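Local coordinates for endoglucanase FnCel5A (Fervidobacterium nodosum, PDB 3NCO), which probably hydrolyses the internal beta-1,4-glucosidic bonds of cellulose, as a family 5 glycosyl hydrolase built on a TIM barrel, at residues G23-N28 / R59-W64; G27-A32 / V40-E45; I100-F105 / E140-P145; G262-A267 / A297-Y302. All blocks are in the same frame, centred on the assembly; numbering follows the deposited sequence.

Contact 1: G23-N28 / R59-W64; sequences GINMGN and RIPIRW
A buried parallel bridge pairs Asn25 with Arg59 at the C-terminal ends of strands 22-25 and 57-60, the first two of the eight-stranded TIM barrel, which a beta-alpha-beta crossover through helix 44-53 connects. Arg59 bonds to the residues flanking Asn25: its N donates to Ile24 O (2.9 Å) and its O accepts from Met26 N (2.8 Å). The two side chains lie alongside each other on one face of the sheet and point the same way. With CG anti to the backbone N (chi1 172°) and the chain stretched out as far as NE, Arg59 passes Asn25 OD1 with CD at 3.3 Å before NH1 binds that oxygen at 2.9 Å, in a fairly straight bond. OD1 lies in the guanidinium plane, while the amide itself is turned 82° to it. Asn25 ND2 donates to Gly259 O and Tyr292 O, which fixes the amide's orientation. Past the strand ends, Pro61 CD packs 3.4 Å from Met26 O, and a water donates to both Met26 O and Pro61 O. The guanidinium also makes salt bridges to Glu140 through NE and to Glu260 through NH1. A methionine in place of Arg59 would probably leave Asn25 OD1 without its donor and the two carboxylates without their cationic partner. NH1 thus serves a neutral amide and a carboxylate together, so one buried guanidinium on the second strand reaches side chains of the first, fourth and seventh.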
# COMPACT_ATOMS: atom_id res chain seq x y z
N GLY A 23 -0.44 -7.67 -6.88
CA GLY A 23 -1.61 -7.31 -6.11
C GLY A 23 -2.29 -6.06 -6.61
O GLY A 23 -1.88 -5.47 -7.65
N ILE A 24 -3.35 -5.69 -5.89
CA ILE A 24 -4.06 -4.43 -6.21
C ILE A 24 -4.58 -3.77 -4.93
O ILE A 24 -4.84 -4.44 -3.94
CB ILE A 24 -5.16 -4.72 -7.23
CG1 ILE A 24 -5.72 -3.45 -7.99
CG2 ILE A 24 -6.27 -5.60 -6.58
CD1 ILE A 24 -6.60 -3.84 -9.08
N ASN A 25 -4.67 -2.44 -4.95
CA ASN A 25 -5.19 -1.68 -3.83
C ASN A 25 -6.68 -1.52 -4.00
O ASN A 25 -7.15 -1.13 -5.07
CB ASN A 25 -4.59 -0.28 -3.85
CG ASN A 25 -3.17 -0.25 -3.30
OD1 ASN A 25 -3.00 -0.09 -2.10
ND2 ASN A 25 -2.17 -0.46 -4.13
N MSE A 26 -7.37 -1.77 -2.88
CA MSE A 26 -8.83 -1.61 -2.84
C MSE A 26 -9.06 -0.31 -2.08
O MSE A 26 -9.38 -0.30 -0.88
CB MSE A 26 -9.47 -2.90 -2.29
CG MSE A 26 -9.91 -3.86 -3.55
SE MSE A 26 -11.87 -2.85 -3.74
CE MSE A 26 -11.85 -0.97 -3.81
N GLY A 27 -8.80 0.75 -2.83
CA GLY A 27 -8.76 2.14 -2.36
C GLY A 27 -9.98 3.01 -2.61
O GLY A 27 -10.90 2.66 -3.39
N ASN A 28 -9.92 4.19 -1.97
CA ASN A 28 -11.00 5.17 -1.98
C ASN A 28 -12.24 4.70 -1.25
O ASN A 28 -13.32 5.23 -1.49
CB ASN A 28 -11.38 5.56 -3.43
CG ASN A 28 -10.47 6.64 -4.01
OD1 ASN A 28 -9.27 6.51 -4.03
ND2 ASN A 28 -11.08 7.68 -4.55
N ARG A 59 -4.46 -4.98 -1.16
CA ARG A 59 -4.03 -4.10 -0.09
C ARG A 59 -5.23 -3.19 0.23
O ARG A 59 -5.78 -2.59 -0.68
CB ARG A 59 -2.83 -3.23 -0.57
CG ARG A 59 -2.49 -2.16 0.46
CD ARG A 59 -1.10 -1.58 0.15
NE ARG A 59 -0.62 -0.55 1.09
CZ ARG A 59 -0.74 0.76 0.92
NH1 ARG A 59 -1.40 1.27 -0.12
NH2 ARG A 59 -0.16 1.57 1.83
N ILE A 60 -5.61 -3.12 1.51
CA ILE A 60 -6.85 -2.43 1.95
C ILE A 60 -6.47 -1.22 2.87
O ILE A 60 -6.22 -1.39 4.05
CB ILE A 60 -7.81 -3.40 2.74
CG1 ILE A 60 -8.05 -4.70 1.95
CG2 ILE A 60 -9.16 -2.75 3.02
CD1 ILE A 60 -8.97 -5.73 2.73
N PRO A 61 -6.49 0.01 2.32
CA PRO A 61 -6.34 1.26 3.05
C PRO A 61 -7.51 1.40 4.07
O PRO A 61 -8.67 1.17 3.70
CB PRO A 61 -6.39 2.31 1.93
CG PRO A 61 -5.85 1.53 0.61
CD PRO A 61 -6.53 0.18 0.83
N ILE A 62 -7.18 1.70 5.33
CA ILE A 62 -8.19 1.85 6.39
C ILE A 62 -7.94 3.06 7.31
O ILE A 62 -6.89 3.15 7.91
CB ILE A 62 -8.25 0.54 7.26
CG1 ILE A 62 -8.41 -0.70 6.37
CG2 ILE A 62 -9.31 0.65 8.37
CD1 ILE A 62 -8.27 -2.06 7.13
N ARG A 63 -8.92 3.96 7.43
CA ARG A 63 -8.74 5.17 8.25
C ARG A 63 -9.32 4.83 9.65
O ARG A 63 -10.38 5.30 10.06
CB ARG A 63 -9.41 6.38 7.63
CG ARG A 63 -9.14 7.67 8.44
CD ARG A 63 -10.08 8.75 8.06
NE ARG A 63 -9.97 9.07 6.63
CZ ARG A 63 -10.18 10.31 6.15
NH1 ARG A 63 -10.46 11.32 6.99
NH2 ARG A 63 -10.08 10.53 4.85
N TRP A 64 -8.59 4.01 10.38
CA TRP A 64 -8.97 3.65 11.72
C TRP A 64 -9.21 4.88 12.56
O TRP A 64 -10.01 4.87 13.48
CB TRP A 64 -7.89 2.78 12.36
CG TRP A 64 -7.68 1.45 11.73
CD1 TRP A 64 -6.61 1.09 10.91
CD2 TRP A 64 -8.49 0.26 11.88
NE1 TRP A 64 -6.72 -0.23 10.56
CE2 TRP A 64 -7.87 -0.76 11.11
CE3 TRP A 64 -9.66 -0.06 12.60
CZ2 TRP A 64 -8.38 -2.05 11.03
CZ3 TRP A 64 -10.20 -1.34 12.48
CH2 TRP A 64 -9.53 -2.33 11.72
O HOH W 1 -10.23 0.49 1.50

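Contact 2: G27-A32 / V40-E45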
# COMPACT_ATOMS: atom_id res chain seq x y z
N GLY A 27 -8.80 0.75 -2.83
CA GLY A 27 -8.76 2.14 -2.36
C GLY A 27 -9.98 3.01 -2.61
O GLY A 27 -10.90 2.66 -3.39
N ASN A 28 -9.92 4.19 -1.97
CA ASN A 28 -11.00 5.17 -1.98
C ASN A 28 -12.24 4.70 -1.25
O ASN A 28 -13.32 5.23 -1.49
CB ASN A 28 -11.38 5.56 -3.43
CG ASN A 28 -10.47 6.64 -4.01
OD1 ASN A 28 -9.27 6.51 -4.03
ND2 ASN A 28 -11.08 7.68 -4.55
N ALA A 29 -12.07 3.69 -0.37
CA ALA A 29 -13.18 3.07 0.32
C ALA A 29 -13.02 3.22 1.85
O ALA A 29 -13.53 4.19 2.43
CB ALA A 29 -13.35 1.58 -0.07
N LEU A 30 -12.34 2.28 2.53
CA LEU A 30 -12.28 2.34 3.98
C LEU A 30 -11.34 3.44 4.49
O LEU A 30 -11.31 3.64 5.72
CB LEU A 30 -11.82 1.02 4.59
CG LEU A 30 -12.96 -0.02 4.57
CD1 LEU A 30 -12.37 -1.47 4.59
CD2 LEU A 30 -14.00 0.22 5.72
N GLU A 31 -10.56 4.07 3.62
CA GLU A 31 -9.75 5.23 4.06
C GLU A 31 -10.46 6.57 3.84
O GLU A 31 -9.87 7.63 4.11
CB GLU A 31 -8.28 5.29 3.50
CG GLU A 31 -8.15 5.79 2.06
CD GLU A 31 -8.64 4.89 0.97
OE1 GLU A 31 -9.53 4.02 1.16
OE2 GLU A 31 -8.14 5.05 -0.17
N ALA A 32 -11.67 6.52 3.25
CA ALA A 32 -12.55 7.70 3.25
C ALA A 32 -12.98 8.00 4.67
O ALA A 32 -12.80 7.20 5.56
CB ALA A 32 -13.73 7.47 2.29
N VAL A 40 -16.80 5.01 -3.44
CA VAL A 40 -16.44 3.59 -3.52
C VAL A 40 -16.88 2.86 -2.27
O VAL A 40 -16.70 3.34 -1.14
CB VAL A 40 -14.94 3.41 -3.68
CG1 VAL A 40 -14.61 1.93 -3.90
CG2 VAL A 40 -14.43 4.23 -4.87
N TYR A 41 -17.50 1.69 -2.46
CA TYR A 41 -17.95 0.93 -1.31
C TYR A 41 -17.62 -0.50 -1.66
O TYR A 41 -18.00 -0.96 -2.76
CB TYR A 41 -19.47 1.09 -1.08
CG TYR A 41 -19.93 0.27 0.10
CD1 TYR A 41 -19.71 0.74 1.38
CD2 TYR A 41 -20.53 -1.00 -0.07
CE1 TYR A 41 -20.09 -0.00 2.51
CE2 TYR A 41 -20.88 -1.78 1.06
CZ TYR A 41 -20.64 -1.26 2.33
OH TYR A 41 -21.01 -1.98 3.46
N ILE A 42 -16.91 -1.20 -0.78
CA ILE A 42 -16.41 -2.55 -1.12
C ILE A 42 -17.53 -3.60 -1.14
O ILE A 42 -18.15 -3.89 -0.12
CB ILE A 42 -15.24 -2.98 -0.19
CG1 ILE A 42 -14.12 -1.90 -0.24
CG2 ILE A 42 -14.74 -4.41 -0.61
CD1 ILE A 42 -13.04 -2.07 0.76
N GLU A 43 -17.76 -4.14 -2.31
CA GLU A 43 -18.72 -5.22 -2.51
C GLU A 43 -18.00 -6.53 -2.33
O GLU A 43 -16.85 -6.68 -2.73
CB GLU A 43 -19.38 -5.12 -3.93
CG GLU A 43 -20.15 -3.78 -4.16
CD GLU A 43 -20.78 -3.56 -5.61
OE1 GLU A 43 -20.99 -4.60 -6.34
OE2 GLU A 43 -21.12 -2.36 -6.02
N ASP A 44 -18.69 -7.52 -1.73
CA ASP A 44 -18.05 -8.83 -1.54
C ASP A 44 -17.60 -9.39 -2.87
O ASP A 44 -16.57 -10.10 -2.94
CB ASP A 44 -19.06 -9.80 -0.92
CG ASP A 44 -19.32 -9.54 0.56
OD1 ASP A 44 -18.78 -8.55 1.12
OD2 ASP A 44 -20.12 -10.35 1.15
N GLU A 45 -18.38 -9.15 -3.93
CA GLU A 45 -18.06 -9.70 -5.28
C GLU A 45 -16.71 -9.18 -5.80
O GLU A 45 -16.08 -9.81 -6.62
CB GLU A 45 -19.15 -9.40 -6.32
CG GLU A 45 -19.19 -7.88 -6.67
CD GLU A 45 -20.35 -7.43 -7.55
OE1 GLU A 45 -20.15 -7.25 -8.80
OE2 GLU A 45 -21.49 -7.24 -7.00
O HOH W 2 -15.75 5.84 -0.46
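Gly27 O meets Val40 CG1 at 3.8 Å, the first touch between the two segments. At Asn28 the backbone comes closer: its O lies 3.3 Å from Val40 CB, and its CB packs on Val40 CG2 at 3.6 Å. With CG1 anti to the backbone N (chi1 -174°), Val40 turns this methyl to Gly27 O and Ala29 CB, and CG2 to Asn28 CB. A water donates to both Asn28 O and Val40 O, bridging the two segments beside this apolar patch. Replacing this valine with an alanine removes both methyls and is likely to open a gap beside Asn28 CB and Ala29 CB. Residues 27-32 and the start of 40-45 lie in the loop that joins strand 22-25, the first of the TIM barrel, to helix 44-53, and the contact folds this loop back on itself. Ala29 CB rests on Ile42 CG1 at 3.6 Å and on its CD1 slightly farther off. Leu30 crosses Ile42 at about a right angle, CD1 against CD1 at 3.9 Å, and also packs on Phe80 of helix 78-93. Glu31 curls back to brace the preceding backbone: OE2 accepts from Asn28 N (2.7 Å) and OE1 from Ala29 N, the latter reached from above the carboxylate plane. Ala32 N closes a type I turn on Ala29 O.

Contact 3: I100-F105 / E140-P145; sequences INCHHF and EIFNEP
Cys102 O accepts a hydrogen bond from Asn143 N (2.9 Å), joining the loops that leave strands 97-101 and 137-140, the third and fourth of the TIM barrel, at their C-terminal ends. Residues 143-145 read Asn-Glu-Pro, a signature of family 5. A water accepts from His104 N and donates to Asn143 OD1, a water-mediated link between the loops. Further backbone bonds, Glu140 N to Ile100 O and Cys102 N to Glu140 O, are weak. Among the polar side chains, Glu140 extends beside Asn101 and points the same way, with OE1 3.4 Å from Asn101 CB. The carboxylate is engaged by Arg59, and Asn101 OD1 accepts from Ile62 N. The apolar part centres on Phe142, whose CE1 packs 3.5 Å from Phe105 CB, while CD1 faces Cys102 CB. CD1 also comes 3.3 Å from the Cys102 carbonyl O. Trp154 and Tyr109 add to the surroundings of this ring. The remaining interaction is a stack: with CG anti to the backbone N (chi1 178°), Asn143 carries its amide almost flat over one face of the His103 ring, planes 9° apart. OD1 is 3.0 Å from His103 NE2, above the ring toward its rim, where the angle is too poor for a hydrogen bond.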
# COMPACT_ATOMS: atom_id res chain seq x y z
N ILE A 100 -3.70 -5.27 5.47
CA ILE A 100 -4.54 -4.20 6.05
C ILE A 100 -3.58 -3.18 6.72
O ILE A 100 -2.62 -3.60 7.40
CB ILE A 100 -5.61 -4.75 7.07
CG1 ILE A 100 -4.94 -5.38 8.33
CG2 ILE A 100 -6.73 -5.68 6.37
CD1 ILE A 100 -6.03 -5.87 9.37
N ASN A 101 -3.87 -1.89 6.54
CA ASN A 101 -2.90 -0.84 6.93
C ASN A 101 -3.69 0.13 7.87
O ASN A 101 -4.87 -0.06 8.15
CB ASN A 101 -2.22 -0.12 5.70
CG ASN A 101 -3.11 0.94 5.01
OD1 ASN A 101 -4.25 1.20 5.45
ND2 ASN A 101 -2.60 1.53 3.89
N CYS A 102 -3.02 1.19 8.33
CA CYS A 102 -3.72 2.39 8.73
C CYS A 102 -3.30 3.51 7.77
O CYS A 102 -2.13 3.60 7.39
CB CYS A 102 -3.31 2.72 10.16
SG CYS A 102 -4.21 4.14 10.92
N HIS A 103 -4.26 4.35 7.40
CA HIS A 103 -4.14 5.24 6.23
C HIS A 103 -4.88 6.54 6.58
O HIS A 103 -5.88 6.57 7.34
CB HIS A 103 -4.83 4.56 5.07
CG HIS A 103 -4.29 4.84 3.70
ND1 HIS A 103 -4.55 5.98 2.96
CD2 HIS A 103 -3.60 4.03 2.88
CE1 HIS A 103 -4.06 5.84 1.73
NE2 HIS A 103 -3.45 4.68 1.67
N HIS A 104 -4.33 7.65 6.08
CA HIS A 104 -5.02 8.93 6.22
C HIS A 104 -5.31 9.29 7.69
O HIS A 104 -6.43 9.61 8.02
CB HIS A 104 -6.32 8.94 5.38
CG HIS A 104 -6.79 10.31 5.04
ND1 HIS A 104 -6.91 10.77 3.74
CD2 HIS A 104 -7.15 11.35 5.84
CE1 HIS A 104 -7.34 12.03 3.75
NE2 HIS A 104 -7.47 12.41 5.01
N PHE A 105 -4.29 9.28 8.52
CA PHE A 105 -4.41 9.79 9.90
C PHE A 105 -3.86 11.24 9.93
O PHE A 105 -2.70 11.46 10.25
CB PHE A 105 -3.62 8.84 10.79
CG PHE A 105 -3.89 8.97 12.26
CD1 PHE A 105 -3.45 7.95 13.14
CD2 PHE A 105 -4.58 10.09 12.81
CE1 PHE A 105 -3.66 8.07 14.53
CE2 PHE A 105 -4.81 10.18 14.18
CZ PHE A 105 -4.35 9.16 15.05
N GLU A 140 0.20 -3.59 8.13
CA GLU A 140 1.03 -2.54 7.58
C GLU A 140 0.86 -1.29 8.45
O GLU A 140 -0.19 -0.66 8.36
CB GLU A 140 0.61 -2.25 6.15
CG GLU A 140 1.46 -1.10 5.55
CD GLU A 140 1.12 -0.71 4.12
OE1 GLU A 140 0.15 -1.28 3.58
OE2 GLU A 140 1.80 0.15 3.57
N ILE A 141 1.84 -0.99 9.31
CA ILE A 141 1.65 -0.02 10.39
C ILE A 141 1.05 1.32 9.98
O ILE A 141 0.06 1.77 10.56
CB ILE A 141 2.97 0.24 11.12
CG1 ILE A 141 3.30 -1.06 11.86
CG2 ILE A 141 2.80 1.34 12.20
CD1 ILE A 141 4.75 -1.08 12.42
N PHE A 142 1.64 1.94 8.94
CA PHE A 142 1.14 3.24 8.49
C PHE A 142 1.49 3.52 7.04
O PHE A 142 2.60 3.24 6.59
CB PHE A 142 1.60 4.38 9.40
CG PHE A 142 0.85 5.66 9.19
CD1 PHE A 142 -0.54 5.74 9.39
CD2 PHE A 142 1.54 6.77 8.71
CE1 PHE A 142 -1.23 6.94 9.13
CE2 PHE A 142 0.88 7.98 8.49
CZ PHE A 142 -0.49 8.07 8.69
N ASN A 143 0.55 4.13 6.33
CA ASN A 143 0.75 4.51 4.93
C ASN A 143 1.47 5.85 4.84
O ASN A 143 1.04 6.85 5.38
CB ASN A 143 -0.64 4.68 4.32
CG ASN A 143 -0.59 5.13 2.89
OD1 ASN A 143 -1.01 6.26 2.55
ND2 ASN A 143 -0.06 4.32 2.08
N GLU A 144 2.59 5.84 4.09
CA GLU A 144 3.25 7.13 3.75
C GLU A 144 3.46 8.08 4.95
O GLU A 144 2.83 9.11 5.05
CB GLU A 144 2.44 7.84 2.66
CG GLU A 144 2.53 7.09 1.36
CD GLU A 144 1.84 7.77 0.23
OE1 GLU A 144 1.21 8.82 0.43
OE2 GLU A 144 1.85 7.25 -0.89
N PRO A 145 4.38 7.72 5.85
CA PRO A 145 4.76 8.69 6.83
C PRO A 145 5.22 9.92 6.08
O PRO A 145 5.77 9.77 4.97
CB PRO A 145 5.99 8.06 7.48
CG PRO A 145 5.68 6.61 7.44
CD PRO A 145 5.19 6.49 5.98
O HOH W 3 -1.77 8.00 4.92

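Contact 4: G262-A267 / A297-Y302; sequences GAYSKA and AGFGLY. With PO4 (phosphate ion), chain F.
Phe299 wedges its ring against the backbone of residues 262-264, and this is the tightly packed side of the contact. CG anti to the carbonyl carbon (chi1 -68°) swings the ring there. Its CD1 lies 3.4 Å from Ala263 C and its CE1 3.3 Å from Tyr264 N, while Gly262 C meets the ring at its edge. Tyr264 CB stands over one face in a CH-pi contact, 4.2 Å from the ring centroid. The two aromatic rings themselves meet obliquely, with planes 46° apart. Gly262 O, buried here, has no polar partner in the model. Gly298 is just as close: a CB on it would run into Tyr264 CE1, so the tyrosine ring can lie against the bare backbone, its CD1 3.4 Å from Gly298 O. The two segments are loops following strands 256-261 and 289-292, the seventh and eighth of the TIM barrel, at the C-terminal mouth where enzymes of this fold have their active sites. Trp293 meets Phe299 edge-to-face, and Trp217 does the same to Tyr264, extending the aromatic cluster. The looser, solvent side lies at Ser265. Its N donates to Gly298 O (3.0 Å), and OG lies equally near that oxygen, though the direction of its proton is not settled. At Ala297, away from the interface, a phosphate, probably from the crystallisation liquor, accepts from Ala297 N through O3 (2.9 Å) and from Arg304.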
# COMPACT_ATOMS: atom_id res chain seq x y z
N GLY A 262 0.84 3.79 -10.03
CA GLY A 262 -0.26 3.98 -11.01
C GLY A 262 -0.23 5.35 -11.65
O GLY A 262 0.38 6.26 -11.10
N ALA A 263 -0.91 5.50 -12.79
CA ALA A 263 -1.00 6.78 -13.48
C ALA A 263 -2.47 7.19 -13.56
O ALA A 263 -3.32 6.40 -13.99
CB ALA A 263 -0.38 6.70 -14.88
N TYR A 264 -2.74 8.44 -13.18
CA TYR A 264 -4.10 8.98 -13.17
C TYR A 264 -4.71 8.97 -14.57
O TYR A 264 -4.00 9.19 -15.56
CB TYR A 264 -4.01 10.41 -12.66
CG TYR A 264 -5.33 11.11 -12.40
CD1 TYR A 264 -6.35 10.47 -11.69
CD2 TYR A 264 -5.51 12.44 -12.78
CE1 TYR A 264 -7.58 11.13 -11.44
CE2 TYR A 264 -6.72 13.09 -12.52
CZ TYR A 264 -7.74 12.41 -11.86
OH TYR A 264 -8.91 13.07 -11.59
N SER A 265 -6.04 8.84 -14.64
CA SER A 265 -6.74 8.72 -15.94
C SER A 265 -6.74 9.98 -16.81
O SER A 265 -7.11 9.91 -17.98
CB SER A 265 -8.18 8.24 -15.74
OG SER A 265 -8.86 9.18 -14.88
N LYS A 266 -6.30 11.11 -16.28
CA LYS A 266 -6.14 12.28 -17.16
C LYS A 266 -4.89 12.22 -18.08
O LYS A 266 -4.80 12.99 -19.06
CB LYS A 266 -6.25 13.60 -16.39
CG LYS A 266 -7.66 13.83 -15.83
CD LYS A 266 -7.78 15.29 -15.38
CE LYS A 266 -9.11 15.61 -14.69
NZ LYS A 266 -9.03 16.98 -14.06
N ALA A 267 -3.97 11.30 -17.77
CA ALA A 267 -2.87 10.92 -18.65
C ALA A 267 -3.43 10.14 -19.85
O ALA A 267 -4.45 9.41 -19.75
CB ALA A 267 -1.85 10.04 -17.87
N ALA A 297 -12.14 3.97 -9.31
CA ALA A 297 -11.89 5.41 -9.16
C ALA A 297 -10.83 5.91 -10.18
O ALA A 297 -10.65 5.29 -11.25
CB ALA A 297 -11.54 5.79 -7.70
N GLY A 298 -10.19 7.06 -9.89
CA GLY A 298 -9.40 7.81 -10.91
C GLY A 298 -8.19 7.12 -11.51
O GLY A 298 -7.76 7.48 -12.62
N PHE A 299 -7.62 6.16 -10.77
CA PHE A 299 -6.48 5.38 -11.28
C PHE A 299 -6.94 3.95 -11.65
O PHE A 299 -6.10 3.05 -11.84
CB PHE A 299 -5.36 5.23 -10.22
CG PHE A 299 -4.64 6.52 -9.87
CD1 PHE A 299 -3.31 6.76 -10.28
CD2 PHE A 299 -5.28 7.46 -9.07
CE1 PHE A 299 -2.65 7.95 -9.93
CE2 PHE A 299 -4.64 8.61 -8.70
CZ PHE A 299 -3.31 8.87 -9.14
N GLY A 300 -8.24 3.74 -11.76
CA GLY A 300 -8.84 2.39 -11.69
C GLY A 300 -8.60 1.45 -12.85
O GLY A 300 -8.54 1.89 -14.02
N LEU A 301 -8.45 0.16 -12.54
CA LEU A 301 -8.39 -0.88 -13.59
C LEU A 301 -9.73 -1.46 -13.97
O LEU A 301 -9.88 -2.03 -15.08
CB LEU A 301 -7.49 -2.07 -13.15
CG LEU A 301 -6.01 -1.72 -12.86
CD1 LEU A 301 -5.21 -2.96 -12.50
CD2 LEU A 301 -5.40 -1.05 -14.09
N TYR A 302 -10.68 -1.37 -13.04
CA TYR A 302 -11.95 -2.04 -13.23
C TYR A 302 -13.05 -1.02 -13.43
O TYR A 302 -13.24 -0.14 -12.57
CB TYR A 302 -12.25 -2.88 -12.02
CG TYR A 302 -13.48 -3.74 -12.16
CD1 TYR A 302 -13.47 -4.91 -12.94
CD2 TYR A 302 -14.66 -3.40 -11.49
CE1 TYR A 302 -14.63 -5.72 -13.06
CE2 TYR A 302 -15.81 -4.22 -11.57
CZ TYR A 302 -15.79 -5.36 -12.32
OH TYR A 302 -16.92 -6.10 -12.37
P PO4 F . -14.42 3.17 -12.21
O1 PO4 F . -14.46 3.79 -13.61
O2 PO4 F . -13.12 2.35 -12.11
O3 PO4 F . -14.36 4.27 -11.14
O4 PO4 F . -15.61 2.22 -12.10

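Overall arrangement
Contacts 1 to 3 run along the C-terminal ends of the first four barrel strands, where active sites of this fold lie. Contacts 1 and 2 share Gly27 and Asn28, their centres about 8 Å apart, and Arg63 N is 2.9 Å from Leu30 O in a probable hydrogen bond. Contact 3 is about 10 Å from contact 1 between centres; the Arg59-Glu140 salt bridge (NE to OE1, 2.7 Å) joins them, as does a probable hydrogen bond from His103 N to Ile62 O (2.9 Å). Contact 4 lies on the seventh and eighth strands' loops, nearest atoms about 10 Å from contact 3. It meets contact 1 by packing, with Ile24 CD1 3.8 Å from Leu301 CD1.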